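Side-chain contacts in citrate synthase (Pyrobaculum aerophilum, PDB 2IBP), which probably catalyses the condensation of oxaloacetate with acetyl-CoA and water to give citrate and free CoA, a step of the tricarboxylic acid cycle: residues P217-A222 with V373-H378; V29-T34 with A222-A227; A242-P247 with P365-S370; E63-L68 with Y207-A212; E81-R86 with I150-V155. All blocks are in the same frame, centred on the assembly; numbering follows the deposited sequence.

Interaction 1 of 5, residues P217-A222 with V373-H378; sequences PASTFA and VGWVAH
Thr220 and Trp375 mark the nearest point of two helices, with their CA atoms 5.5 Å apart and the segment axes crossing at -39°, 9.5 Å apart at closest approach. A water joins three side chains. It donates to Thr220 OG1 at 2.6 Å. From Trp375 NE1 it accepts a bond of 2.9 Å, and it is also bonded to Ser219 OG, an oxygen tied in addition to His249. Thr220 OG1 lies in the plane of the indole, at its edge, 3.2 Å from Trp375 CD1. The threonine splits its work between two rings, because a chi1 of -56° sets OG1 beside the backbone N and sends CG2 the other way, over a face of His378. Thr220 CG2 makes a CH-pi contact 3.8 Å from the centroid of the His378 ring, displaced toward the rim. An alanine in place of Trp375 is likely to leave the water without its indole N-H donor and open a gap beside Ser219. Lys32 and Asp213 hold the two nitrogens of His378, while the tryptophan also packs on Ala240 and Ile241 of helix 233-244. Helix 218-227 is thereby held against helix 363-382 on one side, and on another its Phe221 ring meets Phe221 of the second subunit.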
# COMPACT_ATOMS: atom_id res chain seq x y z
N PRO A 217 7.16 5.17 -9.90
CA PRO A 217 7.64 3.86 -9.47
C PRO A 217 6.61 3.18 -8.57
O PRO A 217 5.58 3.78 -8.22
CB PRO A 217 8.92 4.18 -8.70
CG PRO A 217 8.75 5.57 -8.24
CD PRO A 217 7.87 6.27 -9.22
N ALA A 218 6.93 1.98 -8.13
CA ALA A 218 5.98 1.19 -7.36
C ALA A 218 5.48 1.87 -6.10
O ALA A 218 4.31 1.74 -5.75
CB ALA A 218 6.56 -0.19 -7.05
N SER A 219 6.33 2.65 -5.43
CA SER A 219 5.91 3.30 -4.19
C SER A 219 4.86 4.38 -4.51
O SER A 219 3.80 4.47 -3.88
CB SER A 219 7.10 3.88 -3.44
OG SER A 219 7.81 4.78 -4.25
N THR A 220 5.14 5.18 -5.53
CA THR A 220 4.19 6.21 -5.96
C THR A 220 2.89 5.56 -6.46
O THR A 220 1.80 6.05 -6.21
CB THR A 220 4.82 7.08 -7.03
OG1 THR A 220 6.03 7.64 -6.49
CG2 THR A 220 3.91 8.19 -7.47
N PHE A 221 3.02 4.42 -7.13
CA PHE A 221 1.84 3.69 -7.59
C PHE A 221 1.02 3.17 -6.42
O PHE A 221 -0.22 3.29 -6.43
CB PHE A 221 2.27 2.55 -8.51
CG PHE A 221 1.13 1.87 -9.20
CD1 PHE A 221 0.06 2.60 -9.70
CD2 PHE A 221 1.23 0.53 -9.53
CE1 PHE A 221 -0.94 1.98 -10.39
CE2 PHE A 221 0.22 -0.10 -10.23
CZ PHE A 221 -0.85 0.64 -10.66
N ALA A 222 1.70 2.61 -5.41
CA ALA A 222 1.03 2.11 -4.20
C ALA A 222 0.20 3.23 -3.57
O ALA A 222 -0.94 3.03 -3.17
CB ALA A 222 2.02 1.58 -3.19
N VAL A 373 7.23 14.20 -0.69
CA VAL A 373 6.55 15.30 -1.35
C VAL A 373 5.99 14.88 -2.71
O VAL A 373 4.89 15.27 -3.07
CB VAL A 373 7.38 16.59 -1.45
CG1 VAL A 373 8.58 16.44 -2.38
CG2 VAL A 373 6.47 17.74 -1.90
N GLY A 374 6.74 14.08 -3.46
CA GLY A 374 6.24 13.56 -4.72
C GLY A 374 5.02 12.69 -4.48
O GLY A 374 4.01 12.82 -5.17
N TRP A 375 5.07 11.83 -3.48
CA TRP A 375 3.95 10.95 -3.20
C TRP A 375 2.68 11.74 -2.94
O TRP A 375 1.65 11.47 -3.56
CB TRP A 375 4.22 10.04 -2.01
CG TRP A 375 5.30 9.04 -2.23
CD1 TRP A 375 5.62 8.42 -3.37
CD2 TRP A 375 6.07 8.40 -1.19
NE1 TRP A 375 6.62 7.50 -3.15
CE2 TRP A 375 6.92 7.48 -1.82
CE3 TRP A 375 6.16 8.57 0.19
CZ2 TRP A 375 7.84 6.72 -1.11
CZ3 TRP A 375 7.10 7.82 0.89
CH2 TRP A 375 7.93 6.92 0.24
N VAL A 376 2.75 12.69 -2.01
CA VAL A 376 1.56 13.47 -1.67
C VAL A 376 1.08 14.33 -2.86
O VAL A 376 -0.13 14.41 -3.12
CB VAL A 376 1.68 14.26 -0.35
CG1 VAL A 376 1.94 13.29 0.80
CG2 VAL A 376 2.80 15.31 -0.44
N ALA A 377 2.01 14.90 -3.61
CA ALA A 377 1.63 15.69 -4.80
C ALA A 377 0.90 14.80 -5.80
O ALA A 377 -0.07 15.21 -6.43
CB ALA A 377 2.86 16.31 -5.46
N HIS A 378 1.41 13.58 -5.97
CA HIS A 378 0.80 12.65 -6.92
C HIS A 378 -0.60 12.25 -6.49
O HIS A 378 -1.49 12.20 -7.31
CB HIS A 378 1.66 11.41 -7.11
CG HIS A 378 2.71 11.57 -8.17
ND1 HIS A 378 2.45 11.38 -9.51
CD2 HIS A 378 4.03 11.84 -8.08
CE1 HIS A 378 3.56 11.56 -10.20
NE2 HIS A 378 4.53 11.86 -9.36
O HOH W 1 8.34 6.91 -5.43

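Interaction 2 of 5, residues V29-T34 with A222-A227; sequences VLIKST and AAHVVA
Torsions at both ends bring Lys32 and His224 together. The lysine starts with CG between its backbone N and carbonyl carbon (chi1 68°) and then runs fully extended, so NZ arrives at the far end of a straight chain; the histidine, with CG beside the backbone N (chi1 -81°), swings its ring out from the helix to receive it. Lys32 NZ donates to His224 NE2 at 2.9 Å and lies only 4° out of the ring plane, at the ring edge. Behind the ammonium, Lys32 CE is 3.3 Å from the same nitrogen, His224 NE2. The neighbouring residue uses a different surface of the ring: Ile31 CD1 sits above the centre of one face, 4.1 Å from the centroid of the His224 ring, a CH-pi contact made by the tip of the long branch. Edge and face of one imidazole are thus taken by successive residues of the strand. The other ring nitrogen, His224 ND1, bonds to Thr220 O in its own helix, which fixes the ring's rotation, while Lys32 NZ also forms a salt bridge with Glu381. Burial of the ammonium is probably offset by that carboxylate. Residues of strand 30-34 pair in parallel with a strand of the second subunit, and Thr34 packs on Ala393 of that subunit, next to the cysteine that closes the disulfide Cys19-Cys394. A helix thus backs a sheet continuous across the subunit boundary, within a dimer of topologically interlinked chains.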
# COMPACT_ATOMS: atom_id res chain seq x y z
N VAL A 29 2.08 1.14 -18.73
CA VAL A 29 0.65 1.35 -18.83
C VAL A 29 0.30 2.69 -18.17
O VAL A 29 0.72 2.95 -17.05
CB VAL A 29 -0.14 0.21 -18.18
CG1 VAL A 29 -1.63 0.47 -18.26
CG2 VAL A 29 0.22 -1.12 -18.85
N LEU A 30 -0.41 3.54 -18.92
CA LEU A 30 -0.79 4.86 -18.43
C LEU A 30 -1.86 4.80 -17.36
O LEU A 30 -2.84 4.06 -17.50
CB LEU A 30 -1.27 5.72 -19.61
CG LEU A 30 -0.19 6.11 -20.63
CD1 LEU A 30 -0.82 6.65 -21.91
CD2 LEU A 30 0.79 7.14 -20.03
N ILE A 31 -1.68 5.57 -16.29
CA ILE A 31 -2.69 5.65 -15.25
C ILE A 31 -3.30 7.05 -15.10
O ILE A 31 -4.34 7.21 -14.46
CB ILE A 31 -2.15 5.16 -13.88
CG1 ILE A 31 -0.99 6.02 -13.37
CG2 ILE A 31 -1.69 3.71 -14.00
CD1 ILE A 31 -0.62 5.71 -11.93
N LYS A 32 -2.65 8.05 -15.69
CA LYS A 32 -3.10 9.42 -15.60
C LYS A 32 -2.19 10.34 -16.40
O LYS A 32 -1.16 9.92 -16.91
CB LYS A 32 -3.04 9.92 -14.16
CG LYS A 32 -1.61 10.08 -13.62
CD LYS A 32 -1.61 10.74 -12.26
CE LYS A 32 -0.20 10.85 -11.72
NZ LYS A 32 -0.16 11.49 -10.39
N SER A 33 -2.65 11.59 -16.52
CA SER A 33 -1.81 12.66 -17.03
C SER A 33 -1.26 13.34 -15.79
O SER A 33 -1.93 13.39 -14.74
CB SER A 33 -2.62 13.63 -17.88
OG SER A 33 -2.96 13.04 -19.12
N THR A 34 -0.06 13.88 -15.90
CA THR A 34 0.57 14.52 -14.78
C THR A 34 1.37 15.73 -15.20
O THR A 34 1.78 15.83 -16.35
CB THR A 34 1.56 13.55 -14.09
OG1 THR A 34 2.04 14.12 -12.86
CG2 THR A 34 2.73 13.22 -15.01
N ALA A 222 1.70 2.61 -5.41
CA ALA A 222 1.03 2.11 -4.20
C ALA A 222 0.20 3.23 -3.57
O ALA A 222 -0.94 3.03 -3.17
CB ALA A 222 2.02 1.58 -3.19
N ALA A 223 0.79 4.42 -3.49
CA ALA A 223 0.08 5.58 -2.95
C ALA A 223 -1.17 5.88 -3.79
O ALA A 223 -2.22 6.21 -3.22
CB ALA A 223 1.00 6.80 -2.93
N HIS A 224 -1.07 5.76 -5.11
CA HIS A 224 -2.23 5.96 -5.99
C HIS A 224 -3.32 4.95 -5.71
O HIS A 224 -4.49 5.27 -5.71
CB HIS A 224 -1.89 5.85 -7.46
CG HIS A 224 -1.28 7.08 -8.05
ND1 HIS A 224 0.07 7.35 -7.98
CD2 HIS A 224 -1.82 8.08 -8.79
CE1 HIS A 224 0.33 8.46 -8.66
NE2 HIS A 224 -0.81 8.93 -9.14
N VAL A 225 -2.92 3.69 -5.59
CA VAL A 225 -3.93 2.63 -5.41
C VAL A 225 -4.70 2.84 -4.11
O VAL A 225 -5.92 2.74 -4.07
CB VAL A 225 -3.28 1.24 -5.47
CG1 VAL A 225 -4.31 0.15 -5.12
CG2 VAL A 225 -2.71 1.00 -6.85
N VAL A 226 -3.98 3.14 -3.04
CA VAL A 226 -4.58 3.39 -1.76
C VAL A 226 -5.42 4.65 -1.82
O VAL A 226 -6.57 4.65 -1.43
CB VAL A 226 -3.52 3.46 -0.65
CG1 VAL A 226 -4.13 4.00 0.65
CG2 VAL A 226 -2.87 2.10 -0.45
N ALA A 227 -4.86 5.72 -2.38
CA ALA A 227 -5.61 6.97 -2.46
C ALA A 227 -6.85 6.84 -3.32
O ALA A 227 -7.84 7.55 -3.09
CB ALA A 227 -4.73 8.08 -2.98

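Interaction 3 of 5, residues A242-P247 with P365-S370; sequences AALKGP and PIFAMS
Leu244 and Ala368 are the nearest pair along the backbone, their CA atoms 7.9 Å apart, where the C-terminal end of helix 233-244 meets the early part of helix 363-382. This is apolar helix packing inside the largely alpha-helical body of the citrate synthase fold, and a single leucine supplies all of one side. Its CG stands anti to the backbone N (chi1 178°), which brings both methyls within reach of helix 363-382. Leu244 CD1 lies 3.6 Å from Phe367 CD2, and the adjoining Phe367 CE2 is nearly as close. The other methyl, Leu244 CD2, is shared: Ala368 CB lies 3.9 Å from it. Leucine and phenylalanine side chains cross at a slant, whereas Ala368 contributes just its CB.

Trp375, about two helical turns further along, packs on both Leu244 and Ala368, extending the apolar patch. Beyond the phenylalanine lies the probable catalytic centre: the side chain of Phe367 is about 6 Å from that of Asp346 and about 9 Å from that of His289, both predicted active-site residues. In the other direction, helix 233-244 faces the second subunit, and Ala243 O bonds to Thr229 of that subunit. Within the contact itself, both methyls of the leucine bear on one ring atom, for Phe367 CD2 also lies 3.7 Å from Leu244 CD2.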
# COMPACT_ATOMS: atom_id res chain seq x y z
N ALA A 242 5.69 1.08 2.45
CA ALA A 242 5.66 -0.39 2.40
C ALA A 242 6.26 -0.87 1.09
O ALA A 242 7.05 -1.82 1.05
CB ALA A 242 4.22 -0.86 2.54
N ALA A 243 5.92 -0.22 -0.01
CA ALA A 243 6.46 -0.64 -1.30
C ALA A 243 7.94 -0.30 -1.39
O ALA A 243 8.75 -1.08 -1.90
CB ALA A 243 5.69 0.03 -2.45
N LEU A 244 8.28 0.90 -0.94
CA LEU A 244 9.65 1.39 -1.02
C LEU A 244 10.64 0.47 -0.31
O LEU A 244 11.80 0.39 -0.67
CB LEU A 244 9.71 2.79 -0.41
CG LEU A 244 11.10 3.41 -0.38
CD1 LEU A 244 11.60 3.55 -1.78
CD2 LEU A 244 11.04 4.77 0.30
N LYS A 245 10.17 -0.20 0.73
CA LYS A 245 10.98 -1.07 1.56
C LYS A 245 11.52 -2.29 0.80
O LYS A 245 12.52 -2.88 1.23
CB LYS A 245 10.05 -1.57 2.68
CG LYS A 245 10.66 -2.34 3.78
CD LYS A 245 9.57 -2.60 4.80
CE LYS A 245 10.04 -3.57 5.82
NZ LYS A 245 10.39 -4.84 5.17
N GLY A 246 10.87 -2.66 -0.30
CA GLY A 246 11.23 -3.87 -1.05
C GLY A 246 12.56 -3.72 -1.74
O GLY A 246 12.88 -2.63 -2.23
N PRO A 247 13.34 -4.80 -1.81
CA PRO A 247 14.69 -4.70 -2.40
C PRO A 247 14.73 -4.34 -3.88
O PRO A 247 15.80 -3.95 -4.39
CB PRO A 247 15.28 -6.10 -2.15
CG PRO A 247 14.11 -6.99 -1.94
CD PRO A 247 13.07 -6.14 -1.27
N PRO A 365 15.07 5.15 4.35
CA PRO A 365 14.27 6.14 5.06
C PRO A 365 14.54 7.58 4.60
O PRO A 365 13.61 8.37 4.47
CB PRO A 365 14.66 5.91 6.51
CG PRO A 365 14.84 4.42 6.57
CD PRO A 365 15.50 4.06 5.26
N ILE A 366 15.79 7.93 4.34
CA ILE A 366 16.09 9.28 3.84
C ILE A 366 15.51 9.49 2.44
O ILE A 366 15.03 10.57 2.11
CB ILE A 366 17.59 9.58 3.90
CG1 ILE A 366 18.01 9.60 5.38
CG2 ILE A 366 17.92 10.94 3.26
CD1 ILE A 366 19.50 9.56 5.61
N PHE A 367 15.54 8.45 1.60
CA PHE A 367 14.86 8.54 0.31
C PHE A 367 13.36 8.88 0.52
O PHE A 367 12.80 9.72 -0.18
CB PHE A 367 15.00 7.22 -0.45
CG PHE A 367 14.37 7.23 -1.81
CD1 PHE A 367 15.09 7.57 -2.93
CD2 PHE A 367 13.03 6.90 -1.96
CE1 PHE A 367 14.49 7.55 -4.19
CE2 PHE A 367 12.44 6.86 -3.20
CZ PHE A 367 13.18 7.16 -4.32
N ALA A 368 12.71 8.22 1.48
CA ALA A 368 11.32 8.51 1.84
C ALA A 368 11.15 9.97 2.27
O ALA A 368 10.14 10.62 1.95
CB ALA A 368 10.85 7.56 2.97
N MET A 369 12.10 10.49 3.04
CA MET A 369 12.06 11.90 3.45
C MET A 369 12.05 12.82 2.24
O MET A 369 11.44 13.88 2.28
CB MET A 369 13.27 12.25 4.33
CG MET A 369 13.14 11.69 5.72
SD MET A 369 14.73 11.61 6.55
CE MET A 369 15.48 13.15 6.05
N SER A 370 12.75 12.43 1.19
CA SER A 370 12.75 13.20 -0.03
C SER A 370 11.45 13.03 -0.83
O SER A 370 10.74 13.99 -1.15
CB SER A 370 13.91 12.76 -0.92
OG SER A 370 13.85 13.43 -2.15

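Interaction 4 of 5, residues E63-L68 with Y207-A212; sequences EEVSYL and YLILHA
Val65 and Ile209 meet without any flat group between them; two rings of segment 207-212, Tyr207 and His211, lie one over the other beyond the isoleucine. His211 ND1 sits 3.4 Å above the plane of the Tyr207 ring, over its centre, and Tyr207 CE1 in turn lies above a face of the imidazole, toward its rim. At the imidazole edge, in its plane, is the backbone oxygen Tyr207 O, which accepts from His211 ND1 at 2.9 Å with an N-H...O angle of 162°. The donor is tilted 19° from the carbonyl plane. The same oxygen takes the backbone N of His211, so two donors from the residue that leaves the helix grip one carbonyl of its last turn.

Toward helix 62-71 the contact is made by aliphatic groups alone. The CA atoms of Val65 and Ile209 are 6.5 Å apart, and their side chains meet at about a right angle. Val65 CG2 does most of the touching, 4.0 Å from Ile209 CG2 and 4.1 Å from Ile209 CG1, because with CG1 of the isoleucine beside its backbone N (chi1 -68°) both branches present themselves to that one methyl. Val65 CG1 has a longer reach to Ala212 CB, at 4.5 Å. Helix 53-59 packs beside both partners, with Leu56 on Val65 and Ile53 on Ile209, and Val373 of helix 363-382 touches Ala212. Chemically, the contact between these two segments rests on dispersion and the exclusion of water, without a directional bond.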
# COMPACT_ATOMS: atom_id res chain seq x y z
N GLU A 63 12.92 23.12 0.94
CA GLU A 63 11.69 23.82 1.31
C GLU A 63 11.03 24.39 0.07
O GLU A 63 9.85 24.19 -0.16
CB GLU A 63 11.96 24.95 2.30
CG GLU A 63 12.40 24.48 3.71
CD GLU A 63 13.90 24.26 3.87
OE1 GLU A 63 14.60 23.99 2.86
OE2 GLU A 63 14.37 24.33 5.03
N GLU A 64 11.80 25.08 -0.76
CA GLU A 64 11.24 25.69 -1.96
C GLU A 64 10.83 24.67 -3.02
O GLU A 64 9.79 24.81 -3.66
CB GLU A 64 12.21 26.72 -2.54
CG GLU A 64 11.64 27.55 -3.65
CD GLU A 64 12.64 28.56 -4.17
OE1 GLU A 64 13.65 28.14 -4.77
OE2 GLU A 64 12.37 29.78 -4.01
N VAL A 65 11.65 23.64 -3.21
CA VAL A 65 11.34 22.62 -4.18
C VAL A 65 10.11 21.83 -3.75
O VAL A 65 9.29 21.46 -4.59
CB VAL A 65 12.55 21.68 -4.40
CG1 VAL A 65 12.13 20.40 -5.12
CG2 VAL A 65 13.64 22.44 -5.14
N SER A 66 9.97 21.56 -2.46
CA SER A 66 8.80 20.83 -1.98
C SER A 66 7.55 21.67 -2.22
O SER A 66 6.50 21.15 -2.63
CB SER A 66 8.95 20.38 -0.52
OG SER A 66 9.04 21.45 0.41
N TYR A 67 7.66 22.98 -1.99
CA TYR A 67 6.53 23.87 -2.27
C TYR A 67 6.16 23.75 -3.74
O TYR A 67 4.99 23.61 -4.08
CB TYR A 67 6.89 25.33 -1.96
CG TYR A 67 5.73 26.30 -2.12
CD1 TYR A 67 5.03 26.75 -1.01
CD2 TYR A 67 5.28 26.68 -3.38
CE1 TYR A 67 3.93 27.59 -1.14
CE2 TYR A 67 4.19 27.53 -3.52
CZ TYR A 67 3.52 27.97 -2.40
OH TYR A 67 2.44 28.83 -2.55
N LEU A 68 7.16 23.88 -4.60
CA LEU A 68 6.99 23.75 -6.04
C LEU A 68 6.29 22.45 -6.43
O LEU A 68 5.33 22.45 -7.18
CB LEU A 68 8.34 23.85 -6.71
CG LEU A 68 8.38 23.59 -8.21
CD1 LEU A 68 7.53 24.60 -8.99
CD2 LEU A 68 9.81 23.59 -8.71
N TYR A 207 20.32 16.13 -1.61
CA TYR A 207 19.78 14.80 -1.79
C TYR A 207 18.25 14.85 -1.80
O TYR A 207 17.59 14.24 -2.64
CB TYR A 207 20.25 13.87 -0.68
CG TYR A 207 19.70 12.47 -0.83
CD1 TYR A 207 20.41 11.49 -1.51
CD2 TYR A 207 18.43 12.16 -0.38
CE1 TYR A 207 19.88 10.23 -1.69
CE2 TYR A 207 17.90 10.92 -0.57
CZ TYR A 207 18.62 9.97 -1.23
OH TYR A 207 18.07 8.73 -1.42
N LEU A 208 17.69 15.63 -0.88
CA LEU A 208 16.24 15.73 -0.77
C LEU A 208 15.66 16.34 -2.04
O LEU A 208 14.64 15.90 -2.54
CB LEU A 208 15.82 16.51 0.47
CG LEU A 208 16.13 15.91 1.83
CD1 LEU A 208 15.72 16.85 2.92
CD2 LEU A 208 15.51 14.54 2.04
N ILE A 209 16.29 17.39 -2.55
CA ILE A 209 15.82 17.97 -3.79
C ILE A 209 15.89 16.94 -4.92
O ILE A 209 14.94 16.74 -5.66
CB ILE A 209 16.72 19.16 -4.21
CG1 ILE A 209 16.52 20.31 -3.22
CG2 ILE A 209 16.43 19.58 -5.66
CD1 ILE A 209 17.48 21.47 -3.41
N LEU A 210 17.01 16.26 -5.01
CA LEU A 210 17.26 15.39 -6.15
C LEU A 210 16.37 14.18 -6.23
O LEU A 210 16.17 13.67 -7.31
CB LEU A 210 18.71 14.93 -6.21
CG LEU A 210 19.74 16.03 -6.50
CD1 LEU A 210 21.13 15.37 -6.42
CD2 LEU A 210 19.52 16.73 -7.83
N HIS A 211 15.83 13.73 -5.10
CA HIS A 211 15.01 12.52 -5.10
C HIS A 211 13.54 12.79 -4.84
O HIS A 211 12.77 11.85 -4.66
CB HIS A 211 15.58 11.54 -4.07
CG HIS A 211 16.97 11.08 -4.42
ND1 HIS A 211 18.08 11.87 -4.21
CD2 HIS A 211 17.41 9.95 -5.03
CE1 HIS A 211 19.15 11.26 -4.70
NE2 HIS A 211 18.77 10.08 -5.18
N ALA A 212 13.14 14.06 -4.89
CA ALA A 212 11.78 14.47 -4.54
C ALA A 212 10.68 13.82 -5.36
O ALA A 212 9.59 13.54 -4.83
CB ALA A 212 11.66 15.97 -4.56

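Interaction 5 of 5, residues E81-R86 with I150-V155; sequences EDYINR and IAEKLV
Arg86 and Glu152 form a two-pronged salt bridge that ties helix 77-90 to the long helix 141-169. The arginine presents its side, NE together with one terminal nitrogen, and each meets a separate carboxylate oxygen. Arg86 NE donates to Glu152 OE1 at 2.8 Å along an almost straight line, the N-H...O angle being 174°. Arg86 NH2 donates to Glu152 OE2 at 2.9 Å. Both oxygens use their syn lone pairs, and the two flat groups are turned only 15° from one another, so donors and acceptors lie nearly in one plane. A bend in the arginine chain at chi3 (-58°) turns the guanidinium back over its own helix, bringing one face above Tyr83 CA.

Among the packed helices of the citrate synthase fold this is a polar seam, the centre of the contact being about 19 Å from the centre of the chain, with the glutamate buried and the arginine partly exposed. Tyr83 adds an aromatic edge to it: Glu152 OE2 lies in the plane of the tyrosine ring, 3.4 Å from Tyr83 CD1, and the carboxylate stands nearly perpendicular to the ring. The positive rim of the aromatic ring is likely to suit an anionic oxygen. Glu152 OE2 is also bonded by Tyr71 OH, while Tyr83 OH bonds to Ser66 and its ring meets that of Tyr67 edge-to-face. A leucine in place of Arg86 would probably leave the buried carboxylate of Glu152 without its charge partner, held by Tyr71 at one oxygen. Leu70 and Met87 pack beside the glutamate chain.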
# COMPACT_ATOMS: atom_id res chain seq x y z
N GLU A 81 7.93 32.06 3.16
CA GLU A 81 8.07 32.32 4.59
C GLU A 81 6.97 31.63 5.39
O GLU A 81 7.24 30.96 6.39
CB GLU A 81 8.04 33.83 4.86
CG GLU A 81 9.30 34.55 4.42
CD GLU A 81 9.19 36.06 4.52
OE1 GLU A 81 8.07 36.57 4.77
OE2 GLU A 81 10.22 36.74 4.31
N ASP A 82 5.72 31.79 4.95
CA ASP A 82 4.59 31.18 5.64
C ASP A 82 4.67 29.65 5.61
O ASP A 82 4.39 28.98 6.60
CB ASP A 82 3.27 31.66 5.05
CG ASP A 82 3.02 33.14 5.29
OD1 ASP A 82 3.75 33.74 6.12
OD2 ASP A 82 2.08 33.69 4.66
N TYR A 83 5.03 29.10 4.45
CA TYR A 83 5.18 27.65 4.28
C TYR A 83 6.27 27.10 5.21
O TYR A 83 6.08 26.08 5.90
CB TYR A 83 5.54 27.37 2.82
CG TYR A 83 5.83 25.92 2.50
CD1 TYR A 83 4.80 25.02 2.31
CD2 TYR A 83 7.12 25.51 2.19
CE1 TYR A 83 5.07 23.69 1.97
CE2 TYR A 83 7.40 24.20 1.86
CZ TYR A 83 6.37 23.30 1.74
OH TYR A 83 6.63 21.99 1.35
N ILE A 84 7.42 27.76 5.20
CA ILE A 84 8.52 27.34 6.06
C ILE A 84 8.08 27.33 7.51
O ILE A 84 8.34 26.37 8.24
CB ILE A 84 9.76 28.21 5.82
CG1 ILE A 84 10.39 27.85 4.46
CG2 ILE A 84 10.73 28.07 6.96
CD1 ILE A 84 11.57 28.69 4.08
N ASN A 85 7.35 28.36 7.93
CA ASN A 85 6.86 28.41 9.30
C ASN A 85 5.85 27.31 9.63
O ASN A 85 5.89 26.75 10.71
CB ASN A 85 6.27 29.77 9.61
CG ASN A 85 7.32 30.79 9.98
OD1 ASN A 85 8.39 30.44 10.47
ND2 ASN A 85 6.99 32.07 9.82
N ARG A 86 4.98 26.99 8.69
CA ARG A 86 4.01 25.92 8.91
C ARG A 86 4.75 24.60 9.03
O ARG A 86 4.51 23.82 9.95
CB ARG A 86 2.99 25.83 7.76
CG ARG A 86 2.01 27.00 7.69
CD ARG A 86 0.86 26.70 6.74
NE ARG A 86 1.28 26.39 5.37
CZ ARG A 86 1.43 27.29 4.41
NH1 ARG A 86 1.32 28.60 4.69
NH2 ARG A 86 1.78 26.90 3.20
N ILE A 150 -2.42 18.55 5.21
CA ILE A 150 -1.96 17.20 5.55
C ILE A 150 -0.72 16.82 4.77
O ILE A 150 0.22 16.21 5.32
CB ILE A 150 -3.09 16.17 5.35
CG1 ILE A 150 -4.24 16.48 6.32
CG2 ILE A 150 -2.56 14.73 5.55
CD1 ILE A 150 -5.59 15.88 5.95
N ALA A 151 -0.72 17.14 3.48
CA ALA A 151 0.44 16.89 2.62
C ALA A 151 1.68 17.60 3.20
O ALA A 151 2.75 16.99 3.32
CB ALA A 151 0.17 17.34 1.19
N GLU A 152 1.53 18.86 3.61
CA GLU A 152 2.64 19.58 4.23
C GLU A 152 3.13 18.89 5.51
O GLU A 152 4.32 18.76 5.74
CB GLU A 152 2.23 21.03 4.55
CG GLU A 152 2.01 21.86 3.34
CD GLU A 152 1.70 23.31 3.65
OE1 GLU A 152 1.63 23.68 4.85
OE2 GLU A 152 1.58 24.08 2.69
N LYS A 153 2.20 18.40 6.32
CA LYS A 153 2.55 17.74 7.56
C LYS A 153 3.36 16.50 7.28
O LYS A 153 4.32 16.22 7.99
CB LYS A 153 1.32 17.37 8.35
CG LYS A 153 0.63 18.54 8.98
CD LYS A 153 -0.64 18.09 9.63
CE LYS A 153 -1.41 19.21 10.23
NZ LYS A 153 -2.70 18.65 10.73
N LEU A 154 2.95 15.72 6.29
CA LEU A 154 3.69 14.50 5.95
C LEU A 154 5.14 14.80 5.51
O LEU A 154 6.09 14.11 5.90
CB LEU A 154 2.93 13.75 4.85
CG LEU A 154 1.77 12.93 5.42
CD1 LEU A 154 0.66 12.67 4.42
CD2 LEU A 154 2.25 11.61 6.04
N VAL A 155 5.31 15.85 4.72
CA VAL A 155 6.63 16.24 4.26
C VAL A 155 7.46 16.73 5.47
O VAL A 155 8.63 16.39 5.63
CB VAL A 155 6.51 17.33 3.20
CG1 VAL A 155 7.90 17.89 2.83
CG2 VAL A 155 5.78 16.79 1.98

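All five are buried contacts, with the partly exposed Arg86 making interaction 5 the least enclosed. Interactions 1 and 3 lie deepest, their centres about 8 and 5 Å from the centre of the chain, and both use helix 363-382; a water and two rings serve the first, methyls on a ring the second. Interactions 1 and 2 share helix 218-227 and a linked pair, His378 and Lys32. Interactions 1, 2 and 3 border the second subunit, as does interaction 4 through Glu64. Interaction 4 is aliphatic; Ser66 and Tyr83 connect it to interaction 5, which alone has a salt bridge between its own segments. Salt bridging thus lies toward the outside, while the inner contacts are apolar (3) or water-bridged (1).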